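Local coordinates for desmoplakin (Homo sapiens, PDB 3R6N), which probably helps link intermediate filaments to the desmosome, its plakin domain forming a rigid rod of spectrin repeats with an SH3 domain set into it, at residues D303-W316 with T319-L333. Residues are numbered along the deposited sequence; the frame is centred on the assembly and turned at random.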
loop_
_atom_site.group_PDB
_atom_site.type_symbol
_atom_site.label_atom_id
_atom_site.label_comp_id
_atom_site.label_asym_id
_atom_site.label_seq_id
_atom_site.Cartn_x
_atom_site.Cartn_y
_atom_site.Cartn_z
ATOM N N ASP A 303 8.155 -12.747 4.095
ATOM C CA ASP A 303 7.766 -13.995 4.744
ATOM C C ASP A 303 6.243 -14.125 4.824
ATOM O O ASP A 303 5.541 -13.146 5.075
ATOM C CB ASP A 303 8.373 -14.102 6.148
ATOM C CG ASP A 303 9.849 -14.459 6.128
ATOM O OD1 ASP A 303 10.381 -14.753 5.035
ATOM O OD2 ASP A 303 10.473 -14.455 7.212
ATOM N N GLU A 304 5.737 -15.334 4.600
ATOM C CA GLU A 304 4.315 -15.607 4.764
ATOM C C GLU A 304 4.018 -16.029 6.196
ATOM O O GLU A 304 4.579 -17.001 6.695
ATOM C CB GLU A 304 3.840 -16.687 3.790
ATOM C CG GLU A 304 2.468 -17.253 4.147
ATOM C CD GLU A 304 1.891 -18.176 3.079
ATOM O OE1 GLU A 304 1.688 -19.377 3.380
ATOM O OE2 GLU A 304 1.629 -17.696 1.950
ATOM N N CYS A 305 3.137 -15.288 6.856
ATOM C CA CYS A 305 2.760 -15.594 8.228
ATOM C C CYS A 305 1.284 -15.937 8.329
ATOM O O CYS A 305 0.484 -15.557 7.477
ATOM C CB CYS A 305 3.053 -14.405 9.141
ATOM S SG CYS A 305 4.784 -13.908 9.246
ATOM N N ILE A 306 0.928 -16.656 9.385
ATOM C CA ILE A 306 -0.468 -16.926 9.678
ATOM C C ILE A 306 -0.870 -16.121 10.903
ATOM O O ILE A 306 -0.130 -16.059 11.882
ATOM C CB ILE A 306 -0.735 -18.431 9.916
ATOM C CG1 ILE A 306 -0.555 -19.229 8.617
ATOM C CG2 ILE A 306 -2.133 -18.642 10.481
ATOM C CD1 ILE A 306 0.891 -19.590 8.300
ATOM N N LEU A 307 -2.033 -15.487 10.830
ATOM C CA LEU A 307 -2.537 -14.668 11.922
ATOM C C LEU A 307 -3.202 -15.539 12.975
ATOM O O LEU A 307 -4.027 -16.387 12.652
ATOM C CB LEU A 307 -3.535 -13.650 11.382
ATOM C CG LEU A 307 -4.168 -12.678 12.375
ATOM C CD1 LEU A 307 -3.101 -11.873 13.097
ATOM C CD2 LEU A 307 -5.132 -11.755 11.648
ATOM N N LYS A 308 -2.841 -15.336 14.236
ATOM C CA LYS A 308 -3.431 -16.118 15.316
ATOM C C LYS A 308 -4.346 -15.284 16.207
ATOM O O LYS A 308 -5.450 -15.709 16.544
ATOM C CB LYS A 308 -2.351 -16.811 16.149
ATOM C CG LYS A 308 -1.847 -18.113 15.547
ATOM C CD LYS A 308 -1.161 -18.986 16.594
ATOM C CE LYS A 308 -1.037 -20.431 16.113
ATOM N NZ LYS A 308 -0.444 -21.334 17.143
ATOM N N ASP A 309 -3.886 -14.095 16.581
ATOM C CA ASP A 309 -4.664 -13.202 17.430
ATOM C C ASP A 309 -4.427 -11.755 17.036
ATOM O O ASP A 309 -3.291 -11.329 16.869
ATOM C CB ASP A 309 -4.307 -13.418 18.904
ATOM C CG ASP A 309 -5.120 -12.536 19.843
ATOM O OD1 ASP A 309 -6.127 -11.948 19.397
ATOM O OD2 ASP A 309 -4.752 -12.436 21.036
ATOM N N ASN A 310 -5.508 -10.997 16.887
ATOM C CA ASN A 310 -5.402 -9.603 16.471
ATOM C C ASN A 310 -6.282 -8.651 17.275
ATOM O O ASN A 310 -6.677 -7.595 16.779
ATOM C CB ASN A 310 -5.705 -9.460 14.977
ATOM C CG ASN A 310 -7.181 -9.610 14.661
ATOM O OD1 ASN A 310 -7.893 -10.387 15.301
ATOM N ND2 ASN A 310 -7.650 -8.861 13.668
ATOM N N ASN A 311 -6.581 -9.027 18.514
ATOM C CA ASN A 311 -7.357 -8.168 19.400
ATOM C C ASN A 311 -6.612 -6.873 19.659
ATOM O O ASN A 311 -7.216 -5.819 19.872
ATOM C CB ASN A 311 -7.645 -8.878 20.721
ATOM C CG ASN A 311 -8.545 -10.081 20.549
ATOM O OD1 ASN A 311 -9.639 -9.969 19.988
ATOM N ND2 ASN A 311 -8.101 -11.239 21.043
ATOM N N GLU A 312 -5.287 -6.972 19.630
ATOM C CA GLU A 312 -4.409 -5.827 19.768
ATOM C C GLU A 312 -4.220 -5.208 18.391
ATOM O O GLU A 312 -3.723 -5.860 17.477
ATOM C CB GLU A 312 -3.062 -6.287 20.321
ATOM C CG GLU A 312 -2.088 -5.167 20.637
ATOM C CD GLU A 312 -2.337 -4.544 21.992
ATOM O OE1 GLU A 312 -2.826 -5.264 22.893
ATOM O OE2 GLU A 312 -2.050 -3.335 22.152
ATOM N N ARG A 313 -4.617 -3.949 18.242
ATOM C CA ARG A 313 -4.582 -3.296 16.937
ATOM C C ARG A 313 -3.174 -2.863 16.537
ATOM O O ARG A 313 -2.978 -2.272 15.475
ATOM C CB ARG A 313 -5.530 -2.096 16.913
ATOM C CG ARG A 313 -6.922 -2.404 17.435
ATOM C CD ARG A 313 -7.843 -1.200 17.295
ATOM N NE ARG A 313 -8.358 -1.050 15.936
ATOM C CZ ARG A 313 -9.606 -1.333 15.575
ATOM N NH1 ARG A 313 -10.476 -1.773 16.476
ATOM N NH2 ARG A 313 -9.988 -1.169 14.315
ATOM N N SER A 314 -2.198 -3.167 17.387
ATOM C CA SER A 314 -0.812 -2.779 17.141
ATOM C C SER A 314 0.161 -3.961 17.174
ATOM O O SER A 314 1.217 -3.915 16.545
ATOM C CB SER A 314 -0.376 -1.701 18.136
ATOM O OG SER A 314 -0.690 -2.078 19.463
ATOM N N LYS A 315 -0.193 -5.010 17.913
ATOM C CA LYS A 315 0.605 -6.232 17.941
ATOM C C LYS A 315 -0.249 -7.460 17.665
ATOM O O LYS A 315 -1.250 -7.703 18.339
ATOM C CB LYS A 315 1.336 -6.396 19.279
ATOM C CG LYS A 315 2.625 -5.596 19.379
ATOM C CD LYS A 315 3.553 -6.147 20.450
ATOM C CE LYS A 315 4.974 -5.611 20.272
ATOM N NZ LYS A 315 5.996 -6.453 20.962
ATOM N N TRP A 316 0.152 -8.236 16.667
ATOM C CA TRP A 316 -0.575 -9.444 16.314
ATOM C C TRP A 316 0.201 -10.684 16.706
ATOM O O TRP A 316 1.412 -10.749 16.515
ATOM C CB TRP A 316 -0.854 -9.474 14.815
ATOM C CG TRP A 316 -1.818 -8.428 14.381
ATOM C CD1 TRP A 316 -2.579 -7.634 15.186
ATOM C CD2 TRP A 316 -2.136 -8.061 13.036
ATOM N NE1 TRP A 316 -3.347 -6.792 14.425
ATOM C CE2 TRP A 316 -3.095 -7.033 13.101
ATOM C CE3 TRP A 316 -1.704 -8.503 11.783
ATOM C CZ2 TRP A 316 -3.627 -6.438 11.963
ATOM C CZ3 TRP A 316 -2.234 -7.909 10.655
ATOM C CH2 TRP A 316 -3.185 -6.887 10.752
ATOM N N THR A 319 2.206 -16.623 13.418
ATOM C CA THR A 319 3.024 -17.825 13.318
ATOM C C THR A 319 3.756 -17.890 11.975
ATOM O O THR A 319 3.727 -16.937 11.198
ATOM C CB THR A 319 2.181 -19.104 13.573
ATOM O OG1 THR A 319 2.862 -20.252 13.050
ATOM C CG2 THR A 319 0.813 -18.992 12.924
ATOM N N GLY A 320 4.427 -19.009 11.720
ATOM C CA GLY A 320 5.132 -19.226 10.469
ATOM C C GLY A 320 6.273 -18.252 10.264
ATOM O O GLY A 320 6.461 -17.342 11.070
ATOM N N PRO A 321 7.048 -18.442 9.185
ATOM C CA PRO A 321 6.875 -19.557 8.252
ATOM C C PRO A 321 7.646 -20.790 8.710
ATOM O O PRO A 321 7.801 -21.742 7.943
ATOM C CB PRO A 321 7.487 -19.011 6.966
ATOM C CG PRO A 321 8.600 -18.160 7.457
ATOM C CD PRO A 321 8.080 -17.502 8.717
ATOM N N GLY A 322 8.130 -20.763 9.946
ATOM C CA GLY A 322 8.804 -21.908 10.524
ATOM C C GLY A 322 8.029 -22.453 11.707
ATOM O O GLY A 322 8.598 -23.052 12.614
ATOM N N GLY A 323 6.718 -22.236 11.696
ATOM C CA GLY A 323 5.857 -22.686 12.773
ATOM C C GLY A 323 6.134 -21.935 14.060
ATOM O O GLY A 323 5.643 -22.301 15.129
ATOM N N VAL A 324 6.921 -20.872 13.948
ATOM C CA VAL A 324 7.324 -20.082 15.103
ATOM C C VAL A 324 6.299 -19.003 15.456
ATOM O O VAL A 324 6.084 -18.064 14.693
ATOM C CB VAL A 324 8.688 -19.418 14.858
ATOM C CG1 VAL A 324 9.178 -18.717 16.119
ATOM C CG2 VAL A 324 9.696 -20.455 14.387
ATOM N N ASP A 325 5.664 -19.153 16.615
ATOM C CA ASP A 325 4.758 -18.133 17.125
ATOM C C ASP A 325 5.565 -16.913 17.538
ATOM O O ASP A 325 6.632 -17.042 18.131
ATOM C CB ASP A 325 3.975 -18.658 18.332
ATOM C CG ASP A 325 2.773 -19.500 17.935
ATOM O OD1 ASP A 325 2.659 -19.862 16.744
ATOM O OD2 ASP A 325 1.939 -19.802 18.821
ATOM N N MET A 326 5.057 -15.728 17.222
ATOM C CA MET A 326 5.702 -14.493 17.651
ATOM C C MET A 326 4.786 -13.274 17.557
ATOM O O MET A 326 3.856 -13.236 16.753
ATOM C CB MET A 326 7.003 -14.258 16.879
ATOM C CG MET A 326 6.840 -14.051 15.383
ATOM S SD MET A 326 8.435 -13.814 14.567
ATOM C CE MET A 326 9.119 -15.465 14.655
ATOM N N LEU A 327 5.055 -12.290 18.409
ATOM C CA LEU A 327 4.330 -11.028 18.391
ATOM C C LEU A 327 5.045 -10.038 17.499
ATOM O O LEU A 327 6.097 -9.515 17.866
ATOM C CB LEU A 327 4.236 -10.440 19.796
ATOM C CG LEU A 327 3.387 -11.191 20.812
ATOM C CD1 LEU A 327 3.582 -10.593 22.192
ATOM C CD2 LEU A 327 1.925 -11.153 20.397
ATOM N N VAL A 328 4.481 -9.773 16.330
ATOM C CA VAL A 328 5.064 -8.776 15.448
ATOM C C VAL A 328 4.098 -7.616 15.241
ATOM O O VAL A 328 2.894 -7.819 15.128
ATOM C CB VAL A 328 5.551 -9.390 14.102
ATOM C CG1 VAL A 328 5.006 -10.793 13.924
ATOM C CG2 VAL A 328 5.198 -8.496 12.920
ATOM N N PRO A 329 4.636 -6.386 15.228
ATOM C CA PRO A 329 3.855 -5.159 15.048
ATOM C C PRO A 329 3.004 -5.188 13.780
ATOM O O PRO A 329 3.505 -5.482 12.693
ATOM C CB PRO A 329 4.934 -4.082 14.946
ATOM C CG PRO A 329 6.063 -4.628 15.745
ATOM C CD PRO A 329 6.061 -6.098 15.462
ATOM N N SER A 330 1.721 -4.881 13.942
ATOM C CA SER A 330 0.764 -4.866 12.844
ATOM C C SER A 330 1.231 -4.035 11.650
ATOM O O SER A 330 1.043 -4.438 10.505
ATOM C CB SER A 330 -0.594 -4.367 13.347
ATOM O OG SER A 330 -1.166 -3.409 12.470
ATOM N N VAL A 331 1.840 -2.882 11.913
ATOM C CA VAL A 331 2.288 -2.001 10.839
ATOM C C VAL A 331 3.041 -2.752 9.756
ATOM O O VAL A 331 2.839 -2.508 8.568
ATOM C CB VAL A 331 3.247 -0.918 11.345
ATOM C CG1 VAL A 331 3.053 0.361 10.545
ATOM C CG2 VAL A 331 3.045 -0.676 12.825
ATOM N N GLY A 332 3.926 -3.652 10.178
ATOM C CA GLY A 332 4.798 -4.361 9.262
ATOM C C GLY A 332 4.197 -5.617 8.663
ATOM O O GLY A 332 4.914 -6.447 8.108
ATOM N N LEU A 333 2.881 -5.759 8.767
ATOM C CA LEU A 333 2.195 -6.912 8.193
ATOM C C LEU A 333 1.016 -6.492 7.319
ATOM O O LEU A 333 0.150 -5.730 7.750
ATOM C CB LEU A 333 1.697 -7.845 9.295
ATOM C CG LEU A 333 2.722 -8.594 10.140
ATOM C CD1 LEU A 333 2.050 -9.156 11.381
ATOM C CD2 LEU A 333 3.390 -9.694 9.330
#
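Antiparallel strand pairing in the SH3 domain joins 303-316 to 319-333, with Trp316 laid against the turn that follows the last paired residues. Trp316 and Val328 form a hydrogen-bonded pair: Trp316 N gives to Val328 O at 3.2 Å, and Val328 N returns a bond to Trp316 O. Next to them Lys315 and Pro329 make a non-hydrogen-bonded pair, and beyond it Ser330 N reaches Ser314 O at 2.8 Å, coming from above the carbonyl plane. At the far end Thr319 N donates to Ile306 O at 2.9 Å, lying in the carbonyl plane; the return bond from Ile306 N is weak. Strands 304-309, 315-319 and 326-329 lie next to one another in that order, the antiparallel meander of an SH3 fold, and a 3-10 turn at 330-331 leads from the third into Leu333. With its CG beside the backbone N (chi1 -68°), Trp316 turns its indole to this turn. Ser330 CB sits over one face as a CH-pi contact, 3.9 Å from the centroid of the five-membered ring, while Asn310 CB lies over the opposite face, toward its rim. Leu333 slides past the indole, its CD1 3.8 Å from Trp316 CE3. Thr319 lies alongside Ile306 on the same side of the sheet, and its CG2 also packs on Lys308 CG. Farther out, the extended Lys308 chain crosses Asp325 at about a right angle and forms a salt bridge, NZ to the syn lone pair of OD2 at 3.3 Å. Arg274 donates to the carbonyls of Ser330 and Leu333, and His194 NE2 of helix 167-225 hydrogen-bonds Val331 O.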